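Local coordinates for metallo-beta-lactamase (Serratia marcescens, PDB 3VQZ), which probably hydrolyses the beta-lactam ring of antibiotics, using two zinc ions held in its active site, at residues G36-D41 with Y67-H72; H72-H77 with P148-G153; A173-A178 with I212-E217. All blocks are in the same frame, centred on the assembly; numbering follows the deposited sequence.

The three contacts close round two zinc ions and a bound sulfanylacetic acid. Contacts 1 and 2, whose centres are about 14 Å apart, share H72, the residue at which the strand 65-69 region hands over to the metal-binding turn. Contacts 2 and 3 lie about 10 Å apart between centres and are joined by second-shell links: D174 OD1 probably accepts from H72 ND1 at 2.6 Å, and T177 O from H150 ND1 at 2.8 Å. H215 of contact 3 completes the zinc site begun by D76 and H77. Sulfur S2 of sulfanylacetic acid bridges the metals, 2.2 Å from the chain B zinc and 2.4 Å from the chain C zinc.

Contact 1 (G36-D41 with Y67-H72); sequences GHILVD and YILSTH. With NA (sodium ion), chain D; ZN (zinc ion), chain B; MCR (sulfanylacetic acid), chain F.
T71 holds both oxygens of the flat D41 carboxylate: T71 OG1 donates to the syn lone pair of OD2 at 2.8 Å, while T71 N reaches OD1 on its syn side, 3.0 Å away and 22° out of the carboxylate plane. A chi1 of 55° sets T71 OG1 between its backbone N and carbonyl carbon, from where it meets OD2. The other flat group touching across the contact, the Y67 ring, has I38 CG1 at its edge, near the ring plane. These residues belong to a beta-alpha-beta unit of the metallo-beta-lactamase fold, in which strands 37-40 and 65-69 run parallel with helix 48-57 between them in the chain. Three backbone bonds pair the strands: L39 N to Y67 O, L69 N to L39 O, and D41 N to L69 O at 2.7 Å. On the sheet face of I38, V40 and L69, the CG2 branch of I38 lies 3.6 Å from L69 CG, and W157 of strand 155-163 covers V40 and L69. L39 and I68 turn to the other face, against M84 of helix 81-88. The carbonyl oxygens of S70 and T71 bind a sodium ion. One water donates to D41 OD1 and H72 O and accepts from S70 OG at 2.6 Å.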
loop_
_atom_site.group_PDB
_atom_site.type_symbol
_atom_site.label_atom_id
_atom_site.label_comp_id
_atom_site.label_asym_id
_atom_site.label_seq_id
_atom_site.Cartn_x
_atom_site.Cartn_y
_atom_site.Cartn_z
ATOM N N GLY A 36 -7.165 18.627 4.413
ATOM C CA GLY A 36 -6.613 17.956 3.240
ATOM C C GLY A 36 -6.372 16.491 3.522
ATOM O O GLY A 36 -6.428 16.054 4.682
ATOM N N HIS A 37 -6.074 15.745 2.460
ATOM C CA HIS A 37 -6.070 14.296 2.501
ATOM C C HIS A 37 -4.792 13.697 2.003
ATOM O O HIS A 37 -4.061 14.296 1.204
ATOM C CB HIS A 37 -7.264 13.712 1.732
ATOM C CG HIS A 37 -8.524 14.548 1.821
ATOM N ND1 HIS A 37 -9.108 14.861 2.996
ATOM C CD2 HIS A 37 -9.289 15.161 0.825
ATOM C CE1 HIS A 37 -10.195 15.640 2.769
ATOM N NE2 HIS A 37 -10.314 15.811 1.443
ATOM N N ILE A 38 -4.523 12.491 2.492
ATOM C CA ILE A 38 -3.413 11.680 2.012
ATOM C C ILE A 38 -3.968 10.451 1.312
ATOM O O ILE A 38 -4.780 9.711 1.892
ATOM C CB ILE A 38 -2.483 11.257 3.168
ATOM C CG1 ILE A 38 -1.819 12.506 3.797
ATOM C CG2 ILE A 38 -1.431 10.274 2.662
ATOM C CD1 ILE A 38 -1.249 12.299 5.186
ATOM N N LEU A 39 -3.539 10.235 0.069
ATOM C CA LEU A 39 -3.886 9.018 -0.664
ATOM C C LEU A 39 -2.738 8.015 -0.619
ATOM O O LEU A 39 -1.586 8.379 -0.875
ATOM C CB LEU A 39 -4.209 9.347 -2.122
ATOM C CG LEU A 39 -4.486 8.202 -3.112
ATOM C CD1 LEU A 39 -5.739 7.427 -2.716
ATOM C CD2 LEU A 39 -4.615 8.757 -4.524
ATOM N N VAL A 40 -3.051 6.753 -0.328
ATOM C CA VAL A 40 -2.035 5.701 -0.346
ATOM C C VAL A 40 -2.257 4.812 -1.561
ATOM O O VAL A 40 -3.272 4.103 -1.628
ATOM C CB VAL A 40 -2.053 4.835 0.943
ATOM C CG1 VAL A 40 -0.867 3.875 0.956
ATOM C CG2 VAL A 40 -1.989 5.712 2.177
ATOM N N ASP A 41 -1.304 4.866 -2.498
ATOM C CA ASP A 41 -1.255 4.056 -3.738
ATOM C C ASP A 41 -2.218 4.556 -4.828
ATOM O O ASP A 41 -3.148 5.288 -4.540
ATOM C CB ASP A 41 -1.415 2.544 -3.470
ATOM C CG ASP A 41 -0.115 1.885 -2.984
ATOM O OD1 ASP A 41 0.984 2.472 -3.182
ATOM O OD2 ASP A 41 -0.182 0.771 -2.403
ATOM N N TYR A 67 -0.828 14.697 -0.667
ATOM C CA TYR A 67 0.208 13.677 -0.697
ATOM C C TYR A 67 -0.329 12.385 -1.285
ATOM O O TYR A 67 -1.463 12.000 -0.991
ATOM C CB TYR A 67 0.709 13.385 0.714
ATOM C CG TYR A 67 1.744 14.338 1.285
ATOM C CD1 TYR A 67 2.918 14.638 0.589
ATOM C CD2 TYR A 67 1.571 14.908 2.547
ATOM C CE1 TYR A 67 3.875 15.487 1.126
ATOM C CE2 TYR A 67 2.533 15.753 3.090
ATOM C CZ TYR A 67 3.674 16.036 2.375
ATOM O OH TYR A 67 4.622 16.871 2.909
ATOM N N ILE A 68 0.489 11.728 -2.112
ATOM C CA ILE A 68 0.262 10.342 -2.524
ATOM C C ILE A 68 1.416 9.477 -2.020
ATOM O O ILE A 68 2.577 9.685 -2.398
ATOM C CB ILE A 68 0.164 10.169 -4.064
ATOM C CG1 ILE A 68 -0.975 11.009 -4.652
ATOM C CG2 ILE A 68 -0.019 8.698 -4.417
ATOM C CD1 ILE A 68 -0.975 11.091 -6.174
ATOM N N LEU A 69 1.104 8.496 -1.179
ATOM C CA LEU A 69 2.143 7.611 -0.664
ATOM C C LEU A 69 2.173 6.316 -1.446
ATOM O O LEU A 69 1.122 5.773 -1.795
ATOM C CB LEU A 69 1.930 7.336 0.815
ATOM C CG LEU A 69 1.619 8.545 1.701
ATOM C CD1 LEU A 69 1.451 8.073 3.136
ATOM C CD2 LEU A 69 2.658 9.664 1.604
ATOM N N SER A 70 3.378 5.834 -1.736
ATOM C CA SER A 70 3.561 4.609 -2.505
ATOM C C SER A 70 4.171 3.528 -1.639
ATOM O O SER A 70 5.211 3.754 -1.021
ATOM C CB SER A 70 4.471 4.872 -3.707
ATOM O OG SER A 70 4.829 3.660 -4.359
ATOM N N THR A 71 3.516 2.367 -1.592
ATOM C CA THR A 71 4.031 1.193 -0.889
ATOM C C THR A 71 5.236 0.664 -1.662
ATOM O O THR A 71 6.385 0.773 -1.195
ATOM C CB THR A 71 2.961 0.088 -0.723
ATOM O OG1 THR A 71 2.388 -0.274 -1.998
ATOM C CG2 THR A 71 1.856 0.558 0.235
ATOM N N HIS A 72 4.982 0.143 -2.861
ATOM C CA HIS A 72 6.055 -0.290 -3.753
ATOM C C HIS A 72 5.720 -0.038 -5.195
ATOM O O HIS A 72 4.546 0.052 -5.583
ATOM C CB HIS A 72 6.463 -1.744 -3.485
ATOM C CG HIS A 72 5.485 -2.782 -4.007
ATOM N ND1 HIS A 72 4.447 -3.229 -3.283
ATOM C CD2 HIS A 72 5.452 -3.492 -5.214
ATOM C CE1 HIS A 72 3.774 -4.169 -3.988
ATOM N NE2 HIS A 72 4.383 -4.322 -5.165
HETATM NA NA NA D . 7.671 3.132 -1.286
HETATM ZN ZN ZN B . 4.436 -6.088 -6.296
HETATM O OXT MCR F . 2.322 -9.286 -3.848
HETATM C C MCR F . 2.355 -8.348 -4.689
HETATM O O MCR F . 2.289 -7.141 -4.351
HETATM C CA MCR F . 2.460 -8.713 -6.160
HETATM S S2 MCR F . 2.797 -7.232 -7.165
HETATM O O HOH W 1 2.711 2.370 -5.226
HETATM O O HOH W 2 7.432 2.754 -3.979
#

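Contact 2 (H72-H77 with P148-G153); sequences HSHEDH and PGHTEG. With ZN (zinc ion), chain B; ZN (zinc ion), chain C; NA (sodium ion), chain D; MCR (sulfanylacetic acid), chain F.
Metal coordination dominates where H72 and H74 meet H150. H72 NE2 and H150 NE2 each bind one zinc ion (chain B) at 2.1 Å, H74 binds it through ND1 at 2.0 Å, and the sulfur S2 of sulfanylacetic acid takes the fourth place at 2.2 Å. H72 NE2 and H150 NE2, like H74 ND1 and H150 NE2, are 3.1 Å apart because they share the metal, with no hydrogen bond between them. Ring contacts follow from this convergence. H150 turns its edge to the face of H72, with CD2 above the plane, centroids 4.4 Å apart and planes at 80°; its approach to H74 is oblique. H72 to H77 spell the HxHxDH motif of metallo-beta-lactamases, here of subclass B3, and D76 OD2 and H77 NE2 hold the second zinc (chain C), which H215 also binds. T151 makes a CH-pi contact: chi1 66° sets its CG2 anti to the carbonyl carbon, from where it covers the face of the H74 ring, 3.9 Å from the centroid. Its OG1 makes a van der Waals approach to H72 CB at 3.3 Å. Second-shell hydrogen bonds hold the far nitrogens of the three histidines: H72 ND1 to D174, H74 NE2 to D111, and H150 ND1 to the carbonyl of T177. T151 OG1 is separately bonded to N98. Further along, G153 O binds the sodium ion at 2.9 Å.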
loop_
_atom_site.group_PDB
_atom_site.type_symbol
_atom_site.label_atom_id
_atom_site.label_comp_id
_atom_site.label_asym_id
_atom_site.label_seq_id
_atom_site.Cartn_x
_atom_site.Cartn_y
_atom_site.Cartn_z
ATOM N N HIS A 72 4.982 0.143 -2.861
ATOM C CA HIS A 72 6.055 -0.290 -3.753
ATOM C C HIS A 72 5.720 -0.038 -5.195
ATOM O O HIS A 72 4.546 0.052 -5.583
ATOM C CB HIS A 72 6.463 -1.744 -3.485
ATOM C CG HIS A 72 5.485 -2.782 -4.007
ATOM N ND1 HIS A 72 4.447 -3.229 -3.283
ATOM C CD2 HIS A 72 5.452 -3.492 -5.214
ATOM C CE1 HIS A 72 3.774 -4.169 -3.988
ATOM N NE2 HIS A 72 4.383 -4.322 -5.165
ATOM N N SER A 73 6.766 0.079 -6.006
ATOM C CA SER A 73 6.638 0.532 -7.389
ATOM C C SER A 73 6.479 -0.589 -8.412
ATOM O O SER A 73 7.330 -0.738 -9.296
ATOM C CB SER A 73 7.859 1.387 -7.752
ATOM O OG SER A 73 9.052 0.723 -7.379
ATOM N N HIS A 74 5.409 -1.372 -8.281
ATOM C CA HIS A 74 4.967 -2.284 -9.332
ATOM C C HIS A 74 3.735 -1.704 -9.956
ATOM O O HIS A 74 3.027 -0.911 -9.318
ATOM C CB HIS A 74 4.669 -3.675 -8.789
ATOM C CG HIS A 74 5.901 -4.471 -8.451
ATOM N ND1 HIS A 74 5.891 -5.460 -7.547
ATOM C CD2 HIS A 74 7.211 -4.382 -8.924
ATOM C CE1 HIS A 74 7.130 -5.995 -7.450
ATOM N NE2 HIS A 74 7.934 -5.328 -8.285
ATOM N N GLU A 75 3.465 -2.108 -11.199
ATOM C CA GLU A 75 2.427 -1.485 -12.037
ATOM C C GLU A 75 1.026 -1.537 -11.434
ATOM O O GLU A 75 0.212 -0.656 -11.688
ATOM C CB GLU A 75 2.401 -2.132 -13.430
ATOM C CG GLU A 75 1.948 -3.595 -13.417
ATOM C CD GLU A 75 2.010 -4.279 -14.781
ATOM O OE1 GLU A 75 1.785 -3.607 -15.816
ATOM O OE2 GLU A 75 2.267 -5.506 -14.815
ATOM N N ASP A 76 0.756 -2.565 -10.635
ATOM C CA ASP A 76 -0.576 -2.748 -10.090
ATOM C C ASP A 76 -0.903 -1.789 -8.937
ATOM O O ASP A 76 -2.068 -1.549 -8.701
ATOM C CB ASP A 76 -0.857 -4.223 -9.723
ATOM C CG ASP A 76 0.172 -4.807 -8.784
ATOM O OD1 ASP A 76 1.338 -4.395 -8.835
ATOM O OD2 ASP A 76 -0.183 -5.698 -7.996
ATOM N N HIS A 77 0.114 -1.232 -8.259
ATOM C CA HIS A 77 -0.078 -0.273 -7.147
ATOM C C HIS A 77 0.287 1.125 -7.514
ATOM O O HIS A 77 -0.268 2.079 -6.953
ATOM C CB HIS A 77 0.737 -0.665 -5.908
ATOM C CG HIS A 77 0.640 -2.120 -5.590
ATOM N ND1 HIS A 77 -0.333 -2.620 -4.815
ATOM C CD2 HIS A 77 1.385 -3.202 -6.047
ATOM C CE1 HIS A 77 -0.209 -3.966 -4.748
ATOM N NE2 HIS A 77 0.847 -4.321 -5.501
ATOM N N PRO A 148 11.648 -3.606 2.870
ATOM C CA PRO A 148 12.140 -4.014 1.553
ATOM C C PRO A 148 12.082 -5.518 1.332
ATOM O O PRO A 148 11.784 -6.290 2.270
ATOM C CB PRO A 148 13.595 -3.525 1.555
ATOM C CG PRO A 148 14.008 -3.562 2.994
ATOM C CD PRO A 148 12.751 -3.263 3.796
ATOM N N GLY A 149 12.355 -5.932 0.098
ATOM C CA GLY A 149 12.415 -7.358 -0.240
ATOM C C GLY A 149 11.566 -7.718 -1.446
ATOM O O GLY A 149 12.066 -8.310 -2.402
ATOM N N HIS A 150 10.274 -7.394 -1.395
ATOM C CA HIS A 150 9.405 -7.556 -2.548
ATOM C C HIS A 150 9.823 -6.536 -3.579
ATOM O O HIS A 150 9.826 -6.824 -4.771
ATOM C CB HIS A 150 7.937 -7.417 -2.157
ATOM C CG HIS A 150 6.980 -7.540 -3.323
ATOM N ND1 HIS A 150 6.615 -8.735 -3.845
ATOM C CD2 HIS A 150 6.319 -6.568 -4.069
ATOM C CE1 HIS A 150 5.776 -8.534 -4.880
ATOM N NE2 HIS A 150 5.585 -7.207 -5.009
ATOM N N THR A 151 10.179 -5.339 -3.113
ATOM C CA THR A 151 10.970 -4.366 -3.878
ATOM C C THR A 151 11.946 -3.793 -2.869
ATOM O O THR A 151 11.756 -3.940 -1.664
ATOM C CB THR A 151 10.150 -3.180 -4.431
ATOM O OG1 THR A 151 9.659 -2.390 -3.337
ATOM C CG2 THR A 151 8.995 -3.651 -5.280
ATOM N N GLU A 152 12.978 -3.127 -3.370
ATOM C CA GLU A 152 14.017 -2.553 -2.539
ATOM C C GLU A 152 13.541 -1.314 -1.772
ATOM O O GLU A 152 14.044 -1.019 -0.680
ATOM C CB GLU A 152 15.217 -2.200 -3.430
ATOM C CG GLU A 152 16.566 -2.345 -2.742
ATOM C CD GLU A 152 17.701 -1.669 -3.514
ATOM O OE1 GLU A 152 17.664 -1.672 -4.770
ATOM O OE2 GLU A 152 18.616 -1.117 -2.855
ATOM N N GLY A 153 12.566 -0.591 -2.324
ATOM C CA GLY A 153 12.118 0.651 -1.686
ATOM C C GLY A 153 10.751 0.571 -1.027
ATOM O O GLY A 153 10.114 1.604 -0.787
HETATM ZN ZN ZN B . 4.436 -6.088 -6.296
HETATM ZN ZN ZN C . 0.839 -6.176 -6.283
HETATM NA NA NA D . 7.671 3.132 -1.286
HETATM O OXT MCR F . 2.322 -9.286 -3.848
HETATM C C MCR F . 2.355 -8.348 -4.689
HETATM O O MCR F . 2.289 -7.141 -4.351
HETATM C CA MCR F . 2.460 -8.713 -6.160
HETATM S S2 MCR F . 2.797 -7.232 -7.165
HETATM O O HOH W 2 7.432 2.754 -3.979
#

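Contact 3 (A173-A178 with I212-E217); sequences ADSLTA and IAAHPE. With ZN (zinc ion), chain C; MCR (sulfanylacetic acid), chain F.
Both S175 and H215 swing their side chains beside their own backbone N, with OG and CG anti to the carbonyl carbon (chi1 -53° and -74°), and this brings S175 OG to the edge of the H215 ring, 4.0 Å from CD2 and near its plane. The two residues stand just past the ends of neighbouring parallel strands, 166-173 and 210-213, at the edge of the second sheet of the metallo-beta-lactamase fold, where active-site loops emerge. A173 and A213 form the last bridge: A173 N donates to I212 O at 2.7 Å, and A173 O receives A214 N at 3.0 Å. Beyond it the chains part, and S175, T177 and H215 reach the ligand, sulfanylacetic acid. H215 NE2 binds the second zinc (chain C) at 2.0 Å, beside D76 and H77. The ligand carboxylate is held from the 173-178 side by two hydroxyls, S175 OG donating to O at 2.6 Å and T177 OG1 to OXT at 2.7 Å, so each oxygen has its own donor and the flat group is fixed in rotation. L176 packs on helices 190-204 and 241-260. One water joins the two chains, donating to S175 OG while it accepts from H215 N at 3.1 Å.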
loop_
_atom_site.group_PDB
_atom_site.type_symbol
_atom_site.label_atom_id
_atom_site.label_comp_id
_atom_site.label_asym_id
_atom_site.label_seq_id
_atom_site.Cartn_x
_atom_site.Cartn_y
_atom_site.Cartn_z
ATOM N N ALA A 173 -0.194 -2.182 4.868
ATOM C CA ALA A 173 0.913 -3.123 4.779
ATOM C C ALA A 173 1.348 -3.351 3.333
ATOM O O ALA A 173 0.575 -3.836 2.497
ATOM C CB ALA A 173 0.546 -4.440 5.451
ATOM N N ASP A 174 2.596 -2.994 3.046
ATOM C CA ASP A 174 3.209 -3.344 1.772
ATOM C C ASP A 174 3.324 -4.879 1.648
ATOM O O ASP A 174 3.284 -5.614 2.662
ATOM C CB ASP A 174 4.578 -2.674 1.676
ATOM C CG ASP A 174 5.175 -2.739 0.282
ATOM O OD1 ASP A 174 4.427 -2.873 -0.718
ATOM O OD2 ASP A 174 6.414 -2.644 0.192
ATOM N N SER A 175 3.450 -5.354 0.413
ATOM C CA SER A 175 3.608 -6.790 0.128
ATOM C C SER A 175 4.924 -7.359 0.633
ATOM O O SER A 175 5.990 -6.752 0.469
ATOM C CB SER A 175 3.518 -7.049 -1.368
ATOM O OG SER A 175 2.335 -6.481 -1.873
ATOM N N LEU A 176 4.828 -8.540 1.231
ATOM C CA LEU A 176 5.980 -9.243 1.768
ATOM C C LEU A 176 6.148 -10.569 1.019
ATOM O O LEU A 176 6.609 -11.563 1.585
ATOM C CB LEU A 176 5.779 -9.492 3.273
ATOM C CG LEU A 176 5.497 -8.269 4.152
ATOM C CD1 LEU A 176 5.253 -8.698 5.600
ATOM C CD2 LEU A 176 6.643 -7.258 4.063
ATOM N N THR A 177 5.770 -10.558 -0.256
ATOM C CA THR A 177 5.652 -11.773 -1.060
ATOM C C THR A 177 6.890 -12.056 -1.922
ATOM O O THR A 177 7.352 -11.197 -2.693
ATOM C CB THR A 177 4.429 -11.697 -1.987
ATOM O OG1 THR A 177 4.456 -10.444 -2.692
ATOM C CG2 THR A 177 3.134 -11.812 -1.173
ATOM N N ALA A 178 7.416 -13.266 -1.776
ATOM C CA ALA A 178 8.489 -13.746 -2.635
ATOM C C ALA A 178 7.878 -14.250 -3.944
ATOM O O ALA A 178 7.772 -15.460 -4.165
ATOM C CB ALA A 178 9.273 -14.854 -1.938
ATOM N N ILE A 212 -4.500 -3.037 6.401
ATOM C CA ILE A 212 -4.980 -2.959 5.030
ATOM C C ILE A 212 -3.803 -3.425 4.192
ATOM O O ILE A 212 -2.747 -2.780 4.187
ATOM C CB ILE A 212 -5.388 -1.522 4.669
ATOM C CG1 ILE A 212 -6.394 -1.012 5.716
ATOM C CG2 ILE A 212 -5.933 -1.453 3.248
ATOM C CD1 ILE A 212 -6.400 0.488 5.931
ATOM N N ALA A 213 -3.957 -4.572 3.539
ATOM C CA ALA A 213 -2.875 -5.116 2.727
ATOM C C ALA A 213 -2.992 -4.573 1.309
ATOM O O ALA A 213 -4.114 -4.426 0.768
ATOM C CB ALA A 213 -2.890 -6.637 2.750
ATOM N N ALA A 214 -1.841 -4.223 0.731
ATOM C CA ALA A 214 -1.784 -3.673 -0.623
ATOM C C ALA A 214 -2.612 -4.535 -1.583
ATOM O O ALA A 214 -3.376 -3.997 -2.392
ATOM C CB ALA A 214 -0.337 -3.532 -1.089
ATOM N N HIS A 215 -2.493 -5.865 -1.460
ATOM C CA HIS A 215 -3.489 -6.787 -2.038
ATOM C C HIS A 215 -4.545 -7.093 -0.999
ATOM O O HIS A 215 -4.311 -7.900 -0.119
ATOM C CB HIS A 215 -2.845 -8.064 -2.613
ATOM C CG HIS A 215 -2.108 -7.830 -3.921
ATOM N ND1 HIS A 215 -2.677 -8.061 -5.135
ATOM C CD2 HIS A 215 -0.822 -7.337 -4.176
ATOM C CE1 HIS A 215 -1.798 -7.730 -6.117
ATOM N NE2 HIS A 215 -0.661 -7.287 -5.528
ATOM N N PRO A 216 -5.728 -6.444 -1.098
ATOM C CA PRO A 216 -6.716 -6.387 -0.015
ATOM C C PRO A 216 -7.123 -7.741 0.560
ATOM O O PRO A 216 -7.328 -7.838 1.763
ATOM C CB PRO A 216 -7.911 -5.666 -0.664
ATOM C CG PRO A 216 -7.737 -5.874 -2.128
ATOM C CD PRO A 216 -6.249 -5.793 -2.318
ATOM N N GLU A 217 -7.190 -8.779 -0.273
ATOM C CA GLU A 217 -7.575 -10.128 0.201
ATOM C C GLU A 217 -6.534 -10.774 1.138
ATOM O O GLU A 217 -6.830 -11.754 1.828
ATOM C CB GLU A 217 -7.928 -11.057 -0.982
ATOM C CG GLU A 217 -6.741 -11.557 -1.815
ATOM C CD GLU A 217 -6.115 -10.508 -2.742
ATOM O OE1 GLU A 217 -6.689 -9.425 -2.961
ATOM O OE2 GLU A 217 -5.020 -10.774 -3.271
HETATM ZN ZN ZN C . 0.839 -6.176 -6.283
HETATM O OXT MCR F . 2.322 -9.286 -3.848
HETATM C C MCR F . 2.355 -8.348 -4.689
HETATM O O MCR F . 2.289 -7.141 -4.351
HETATM C CA MCR F . 2.460 -8.713 -6.160
HETATM S S2 MCR F . 2.797 -7.232 -7.165
HETATM O O HOH W 3 -0.058 -7.314 -0.274
#